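Local coordinates for protein beta-1,3-glucosyltransferase (Paecilomyces sp. J18, PDB 5JVV) that is a fungal carbohydrate-active enzyme, probably with the curved beta-sandwich (jelly-roll) fold of glycoside hydrolase family 16, at residues L55-T60 with T245-D250; G122-S127 with G253-Q258. One frame throughout, in Å; residues are numbered along the deposited sequence.

Contact 1 of 2, residues L55-T60 with T245-D250; sequences LGVDHT and TTFCGD
At the edge of the F247 ring V57 CB lies in its plane, 4.0 Å from F247 CZ. The methyl V57 CG1 comes closer, 3.8 Å from F247 CZ, but obliquely, and V57 CG2 sits 4.1 Å from the same F247 CZ, so the far end of the ring is received by the branch point of the valine and both its arms. The two side chains approach from opposite directions; the F247 chi1 of -61°, which sets CG anti to the carbonyl carbon, brings CZ up against V57. Beyond the pair, F284 packs edge-to-face with F247 and also touches V57. V57 CG1 further lies 4.4 Å from T245 CG2, a looser touch on the residue two before F247 in the strand.

This is how the layers of a beta sandwich commonly meet, through apolar side chains pointing into the space between the sheets, and it is consistent with a GH16-like fold. Strand 53-55 belongs to one sheet and strand 240-247 to the other, and the loop leaving the first pushes an aliphatic side chain against the inward-facing residues of the second. Beside this apolar patch runs a polar link: T245 OG1 donates to a water at 2.6 Å, and that water donates in turn to L55 O at 3.2 Å, while W289 NE1 makes a weak hydrogen bond to T245 OG1. Further along, D58 OD1 accepts from T60 N at 2.8 Å with an N-H...O angle of 162°. This Asx turn bends the loop just after V57.

Direct contact between the segments is therefore apolar and buried, depending on shape rather than directed bonds, whereas the polar backbone oxygen and hydroxyl alongside are joined through water.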
ATOM      1  N   LEU A  55      -2.388   1.431 -12.674  1.00  7.85           N
ATOM      2  CA  LEU A  55      -3.613   0.974 -12.007  1.00  8.24           C
ATOM      3  C   LEU A  55      -4.330   2.207 -11.475  1.00  9.52           C
ATOM      4  O   LEU A  55      -3.881   2.819 -10.511  1.00 11.57           O
ATOM      5  CB  LEU A  55      -3.289   0.043 -10.840  1.00  8.40           C
ATOM      6  CG  LEU A  55      -2.256  -1.066 -11.037  1.00  8.72           C
ATOM      7  CD1 LEU A  55      -1.968  -1.731  -9.696  1.00 10.73           C
ATOM      8  CD2 LEU A  55      -2.745  -2.088 -12.083  1.00 11.58           C
ATOM      9  N   GLY A  56      -5.441   2.568 -12.099  1.00  8.02           N
ATOM     10  CA  GLY A  56      -6.144   3.786 -11.750  1.00  8.33           C
ATOM     11  C   GLY A  56      -7.592   3.536 -11.392  1.00  7.58           C
ATOM     12  O   GLY A  56      -8.008   2.391 -11.189  1.00  9.28           O
ATOM     13  N   VAL A  57      -8.357   4.614 -11.318  1.00  7.79           N
ATOM     14  CA  VAL A  57      -9.760   4.538 -10.922  1.00  8.12           C
ATOM     15  C   VAL A  57     -10.622   5.295 -11.925  1.00  9.37           C
ATOM     16  O   VAL A  57     -10.113   6.000 -12.797  1.00 11.55           O
ATOM     17  CB  VAL A  57      -9.983   5.111  -9.496  1.00  9.35           C
ATOM     18  CG1 VAL A  57      -9.084   4.404  -8.481  1.00  8.06           C
ATOM     19  CG2 VAL A  57      -9.746   6.626  -9.464  1.00  8.83           C
ATOM     20  N   ASP A  58     -11.937   5.151 -11.814  1.00  9.16           N
ATOM     21  CA  ASP A  58     -12.855   5.923 -12.635  1.00 11.07           C
ATOM     22  C   ASP A  58     -12.760   7.387 -12.196  1.00 11.66           C
ATOM     23  O   ASP A  58     -13.138   7.723 -11.080  1.00 11.36           O
ATOM     24  CB  ASP A  58     -14.275   5.380 -12.403  1.00  9.80           C
ATOM     25  CG  ASP A  58     -15.351   6.139 -13.162  1.00 12.83           C
ATOM     26  OD1 ASP A  58     -15.147   7.300 -13.571  1.00 13.32           O
ATOM     27  OD2 ASP A  58     -16.450   5.564 -13.321  1.00 15.08           O
ATOM     28  N   HIS A  59     -12.228   8.245 -13.060  1.00 12.28           N
ATOM     29  CA  HIS A  59     -12.156   9.676 -12.767  1.00 12.09           C
ATOM     30  C   HIS A  59     -13.004  10.475 -13.750  1.00  8.27           C
ATOM     31  O   HIS A  59     -12.729  11.649 -14.025  1.00 12.39           O
ATOM     32  CB  HIS A  59     -10.702  10.173 -12.771  1.00 13.19           C
ATOM     33  CG  HIS A  59      -9.948   9.866 -14.031  1.00 11.61           C
ATOM     34  ND1 HIS A  59     -10.052  10.638 -15.179  1.00 17.60           N
ATOM     35  CD2 HIS A  59      -9.069   8.882 -14.330  1.00 15.12           C
ATOM     36  CE1 HIS A  59      -9.272  10.139 -16.114  1.00 17.95           C
ATOM     37  NE2 HIS A  59      -8.659   9.070 -15.628  1.00 14.66           N
ATOM     38  N   THR A  60     -14.046   9.830 -14.260  1.00 10.12           N
ATOM     39  CA  THR A  60     -14.901  10.396 -15.302  1.00 10.92           C
ATOM     40  C   THR A  60     -16.348  10.574 -14.852  1.00 11.64           C
ATOM     41  O   THR A  60     -16.962  11.629 -15.060  1.00 16.03           O
ATOM     42  CB  THR A  60     -14.883   9.469 -16.536  1.00 13.67           C
ATOM     43  OG1 THR A  60     -13.559   9.450 -17.090  1.00 19.29           O
ATOM     44  CG2 THR A  60     -15.858   9.953 -17.595  1.00 17.54           C
ATOM     45  N   THR A 245      -6.599   0.395  -4.372  1.00  8.02           N
ATOM     46  CA  THR A 245      -7.074   1.694  -3.921  1.00  7.00           C
ATOM     47  C   THR A 245      -8.559   1.541  -3.628  1.00  6.95           C
ATOM     48  O   THR A 245      -9.340   1.207  -4.522  1.00  9.44           O
ATOM     49  CB  THR A 245      -6.876   2.790  -4.974  1.00  9.69           C
ATOM     50  OG1 THR A 245      -5.490   2.852  -5.337  1.00 10.47           O
ATOM     51  CG2 THR A 245      -7.315   4.156  -4.432  1.00 10.41           C
ATOM     52  N   THR A 246      -8.940   1.746  -2.370  1.00  7.21           N
ATOM     53  CA  THR A 246     -10.355   1.815  -2.019  1.00  7.56           C
ATOM     54  C   THR A 246     -10.705   3.255  -1.658  1.00  8.68           C
ATOM     55  O   THR A 246      -9.863   4.146  -1.810  1.00  7.83           O
ATOM     56  CB  THR A 246     -10.724   0.797  -0.906  1.00  7.60           C
ATOM     57  OG1 THR A 246     -12.148   0.757  -0.755  1.00  8.88           O
ATOM     58  CG2 THR A 246     -10.076   1.155   0.437  1.00  9.32           C
ATOM     59  N   PHE A 247     -11.939   3.495  -1.212  1.00  8.20           N
ATOM     60  CA  PHE A 247     -12.389   4.846  -0.878  1.00  6.96           C
ATOM     61  C   PHE A 247     -13.214   4.780   0.379  1.00  9.68           C
ATOM     62  O   PHE A 247     -13.954   3.827   0.561  1.00  7.58           O
ATOM     63  CB  PHE A 247     -13.281   5.418  -1.982  1.00  7.28           C
ATOM     64  CG  PHE A 247     -12.599   5.538  -3.316  1.00  7.10           C
ATOM     65  CD1 PHE A 247     -11.798   6.635  -3.604  1.00 10.36           C
ATOM     66  CD2 PHE A 247     -12.784   4.562  -4.293  1.00  7.99           C
ATOM     67  CE1 PHE A 247     -11.175   6.754  -4.853  1.00 12.91           C
ATOM     68  CE2 PHE A 247     -12.162   4.672  -5.535  1.00  7.16           C
ATOM     69  CZ  PHE A 247     -11.365   5.770  -5.817  1.00  9.85           C
ATOM     70  N   CYS A 248     -13.086   5.784   1.239  1.00  8.38           N
ATOM     71  CA  CYS A 248     -13.939   5.900   2.423  1.00  6.98           C
ATOM     72  C   CYS A 248     -13.827   4.635   3.291  1.00  8.23           C
ATOM     73  O   CYS A 248     -12.722   4.217   3.625  1.00  8.41           O
ATOM     74  CB  CYS A 248     -15.382   6.258   2.001  1.00  8.50           C
ATOM     75  SG  CYS A 248     -15.458   7.782   0.978  1.00 10.70           S
ATOM     76  N   GLY A 249     -14.940   4.003   3.637  1.00  8.91           N
ATOM     77  CA  GLY A 249     -14.877   2.754   4.385  1.00 10.83           C
ATOM     78  C   GLY A 249     -14.322   2.895   5.795  1.00 10.06           C
ATOM     79  O   GLY A 249     -14.329   3.995   6.360  1.00 10.48           O
ATOM     80  N   ASP A 250     -13.814   1.788   6.345  1.00  9.07           N
ATOM     81  CA  ASP A 250     -13.470   1.688   7.771  1.00  8.64           C
ATOM     82  C   ASP A 250     -12.550   2.791   8.283  1.00 10.82           C
ATOM     83  O   ASP A 250     -12.813   3.396   9.328  1.00 12.45           O
ATOM     84  CB  ASP A 250     -12.792   0.348   8.085  1.00 11.82           C
ATOM     85  CG  ASP A 250     -13.694  -0.854   7.861  1.00 14.57           C
ATOM     86  OD1 ASP A 250     -14.926  -0.689   7.764  1.00 14.82           O
ATOM     87  OD2 ASP A 250     -13.142  -1.978   7.796  1.00 19.36           O
TER
HETATM   88  O   HOH W   1      -5.436   3.565  -7.849  1.00 12.80           O

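Contact 2 of 2, residues G122-S127 with G253-Q258; sequences GVNTQS and GSVYGQ
N124 and Y256, whose CA atoms lie 6.9 Å apart, each occupy the second position of a beta turn. V123 to Q126 form a type II' turn, with N124 at phi 54°; V255 to Q258 form a type II turn, where G257 takes the positive phi of the third position. The first turn gains a side-chain bond, V123 N to Q126 OE1 at 3.1 Å, the donor standing well above the carbonyl plane of the glutamine.

The turn at 123-126 follows strand 116-121, whose sequence EIDIIE fits the family GH16 signature, and the other turn begins on the last residue of helix 249-255. Between them V123 CG2 touches V255 CG2 at 3.9 Å, the two valines crossing at about a right angle. The N124 amide stands 80° to the Y256 ring, its OD1 at the ring edge, 3.7 Å from Y256 CD2, and its ND2 3.7 Å from Y256 CA. Both ends of that amide are held by backbone: OD1 accepts from G99 N, and ND2 donates to A252 O, within helix 249-255, which fixes its flip. Y256, with CG anti to its backbone N (chi1 -179°), packs its ring on S272, C273 and F276 of helix 269-279 and hydrogen-bonds through OH to P263 O.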
ATOM      1  N   GLY A 122      -2.274   4.757   3.589  1.00  8.69           N
ATOM      2  CA  GLY A 122      -2.663   6.073   4.059  1.00  9.45           C
ATOM      3  C   GLY A 122      -4.076   6.361   3.629  1.00  9.71           C
ATOM      4  O   GLY A 122      -4.663   5.584   2.873  1.00  9.14           O
ATOM      5  N   VAL A 123      -4.622   7.481   4.099  1.00  7.31           N
ATOM      6  CA  VAL A 123      -5.980   7.870   3.752  1.00  7.55           C
ATOM      7  C   VAL A 123      -6.061   9.353   3.494  1.00  8.52           C
ATOM      8  O   VAL A 123      -5.278  10.144   4.052  1.00  9.92           O
ATOM      9  CB  VAL A 123      -6.981   7.509   4.886  1.00 10.61           C
ATOM     10  CG1 VAL A 123      -7.055   6.005   5.081  1.00  8.55           C
ATOM     11  CG2 VAL A 123      -6.584   8.206   6.204  1.00 12.24           C
ATOM     12  N   ASN A 124      -7.011   9.722   2.637  1.00  8.42           N
ATOM     13  CA  ASN A 124      -7.344  11.116   2.404  1.00  8.93           C
ATOM     14  C   ASN A 124      -6.111  11.928   2.030  1.00 11.24           C
ATOM     15  O   ASN A 124      -5.328  11.482   1.199  1.00 10.13           O
ATOM     16  CB  ASN A 124      -8.100  11.647   3.618  1.00 10.21           C
ATOM     17  CG  ASN A 124      -9.348  10.834   3.887  1.00  9.05           C
ATOM     18  OD1 ASN A 124     -10.090  10.498   2.945  1.00 10.91           O
ATOM     19  ND2 ASN A 124      -9.574  10.473   5.147  1.00  9.91           N
ATOM     20  N   THR A 125      -5.916  13.093   2.637  1.00 10.41           N
ATOM     21  CA  THR A 125      -4.833  13.983   2.216  1.00 10.10           C
ATOM     22  C   THR A 125      -3.523  13.777   2.978  1.00  9.81           C
ATOM     23  O   THR A 125      -2.678  14.681   3.029  1.00 13.17           O
ATOM     24  CB  THR A 125      -5.261  15.447   2.331  1.00 10.21           C
ATOM     25  OG1 THR A 125      -5.659  15.704   3.682  1.00 11.73           O
ATOM     26  CG2 THR A 125      -6.433  15.738   1.394  1.00 15.89           C
ATOM     27  N   GLN A 126      -3.354  12.588   3.550  1.00  9.02           N
ATOM     28  CA  GLN A 126      -2.122  12.210   4.238  1.00 11.55           C
ATOM     29  C   GLN A 126      -0.899  12.495   3.366  1.00 12.09           C
ATOM     30  O   GLN A 126      -0.956  12.349   2.149  1.00 10.66           O
ATOM     31  CB  GLN A 126      -2.198  10.721   4.544  1.00 13.30           C
ATOM     32  CG  GLN A 126      -1.119  10.184   5.436  1.00 17.20           C
ATOM     33  CD  GLN A 126      -1.447   8.792   5.899  1.00 12.11           C
ATOM     34  OE1 GLN A 126      -2.608   8.480   6.210  1.00  9.81           O
ATOM     35  NE2 GLN A 126      -0.439   7.938   5.949  1.00 12.26           N
ATOM     36  N   SER A 127       0.209  12.895   3.990  1.00 11.88           N
ATOM     37  CA  SER A 127       1.404  13.272   3.240  1.00 13.99           C
ATOM     38  C   SER A 127       2.631  12.418   3.551  1.00 12.21           C
ATOM     39  O   SER A 127       3.614  12.450   2.797  1.00 17.03           O
ATOM     40  CB  SER A 127       1.734  14.747   3.470  1.00 19.79           C
ATOM     41  OG  SER A 127       1.905  15.006   4.847  1.00 26.81           O
ATOM     42  N   GLY A 253     -13.063   6.681   5.721  1.00  8.68           N
ATOM     43  CA  GLY A 253     -14.395   7.210   5.979  1.00  7.42           C
ATOM     44  C   GLY A 253     -14.626   7.688   7.404  1.00 10.63           C
ATOM     45  O   GLY A 253     -15.383   8.626   7.632  1.00 12.17           O
ATOM     46  N   SER A 254     -13.966   7.057   8.367  1.00 11.21           N
ATOM     47  CA  SER A 254     -14.190   7.408   9.766  1.00 11.62           C
ATOM     48  C   SER A 254     -13.386   8.632  10.207  1.00 11.30           C
ATOM     49  O   SER A 254     -13.832   9.381  11.080  1.00 10.35           O
ATOM     50  CB  SER A 254     -13.906   6.212  10.677  1.00 11.81           C
ATOM     51  OG  SER A 254     -12.549   5.836  10.596  1.00 17.93           O
ATOM     52  N   VAL A 255     -12.213   8.844   9.614  1.00  9.12           N
ATOM     53  CA  VAL A 255     -11.364   9.988   9.988  1.00  8.06           C
ATOM     54  C   VAL A 255     -11.475  11.156   9.006  1.00  9.77           C
ATOM     55  O   VAL A 255     -10.892  12.223   9.219  1.00 10.62           O
ATOM     56  CB  VAL A 255      -9.885   9.575  10.191  1.00  7.89           C
ATOM     57  CG1 VAL A 255      -9.788   8.477  11.264  1.00 11.93           C
ATOM     58  CG2 VAL A 255      -9.255   9.112   8.866  1.00  7.95           C
ATOM     59  N   TYR A 256     -12.248  10.957   7.944  1.00 10.42           N
ATOM     60  CA  TYR A 256     -12.476  11.985   6.930  1.00 10.00           C
ATOM     61  C   TYR A 256     -12.936  13.293   7.571  1.00 11.39           C
ATOM     62  O   TYR A 256     -13.889  13.310   8.358  1.00 11.39           O
ATOM     63  CB  TYR A 256     -13.549  11.491   5.948  1.00  8.51           C
ATOM     64  CG  TYR A 256     -13.875  12.445   4.813  1.00  9.08           C
ATOM     65  CD1 TYR A 256     -14.808  13.458   4.982  1.00  7.73           C
ATOM     66  CD2 TYR A 256     -13.282  12.306   3.562  1.00 11.93           C
ATOM     67  CE1 TYR A 256     -15.121  14.326   3.955  1.00 10.98           C
ATOM     68  CE2 TYR A 256     -13.598  13.173   2.521  1.00 12.71           C
ATOM     69  CZ  TYR A 256     -14.522  14.168   2.729  1.00 11.72           C
ATOM     70  OH  TYR A 256     -14.857  15.052   1.728  1.00 19.52           O
ATOM     71  N   GLY A 257     -12.253  14.385   7.239  1.00  8.85           N
ATOM     72  CA  GLY A 257     -12.661  15.707   7.676  1.00  9.04           C
ATOM     73  C   GLY A 257     -11.893  16.218   8.884  1.00  9.82           C
ATOM     74  O   GLY A 257     -12.046  17.384   9.259  1.00 11.26           O
ATOM     75  N   GLN A 258     -11.071  15.369   9.501  1.00 11.35           N
ATOM     76  CA  GLN A 258     -10.273  15.803  10.650  1.00 14.33           C
ATOM     77  C   GLN A 258      -8.872  16.207  10.216  1.00 13.38           C
ATOM     78  O   GLN A 258      -8.082  15.352   9.789  1.00 12.82           O
ATOM     79  CB  GLN A 258     -10.154  14.683  11.688  1.00 12.59           C
ATOM     80  CG  GLN A 258     -11.446  14.230  12.309  1.00 18.07           C
ATOM     81  CD  GLN A 258     -11.235  12.999  13.163  1.00 21.37           C
ATOM     82  OE1 GLN A 258     -10.294  12.931  13.963  1.00 26.21           O
ATOM     83  NE2 GLN A 258     -12.084  12.008  12.977  1.00 17.83           N
TER

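Contacts 1 and 2 lie with their centres about 14 Å apart and interleave along the chain: 55-60, 122-127, 245-250, then 253-258. The last two segments follow closely upon each other through helix 249-255, and C248 O and G253 N, 3.3 Å apart, probably share a hydrogen bond. Contact 1 sets the loop after strand 53-55, of the antiparallel sheet, against strand 240-247 of the mixed one, while contact 2 ties the end of the following helix to the loop after strand 116-121, another member of that mixed sheet. The C248-C273 disulfide fastens this connection to helix 269-279, so one short piece of chain serves both contacts, first as strand and then as helix.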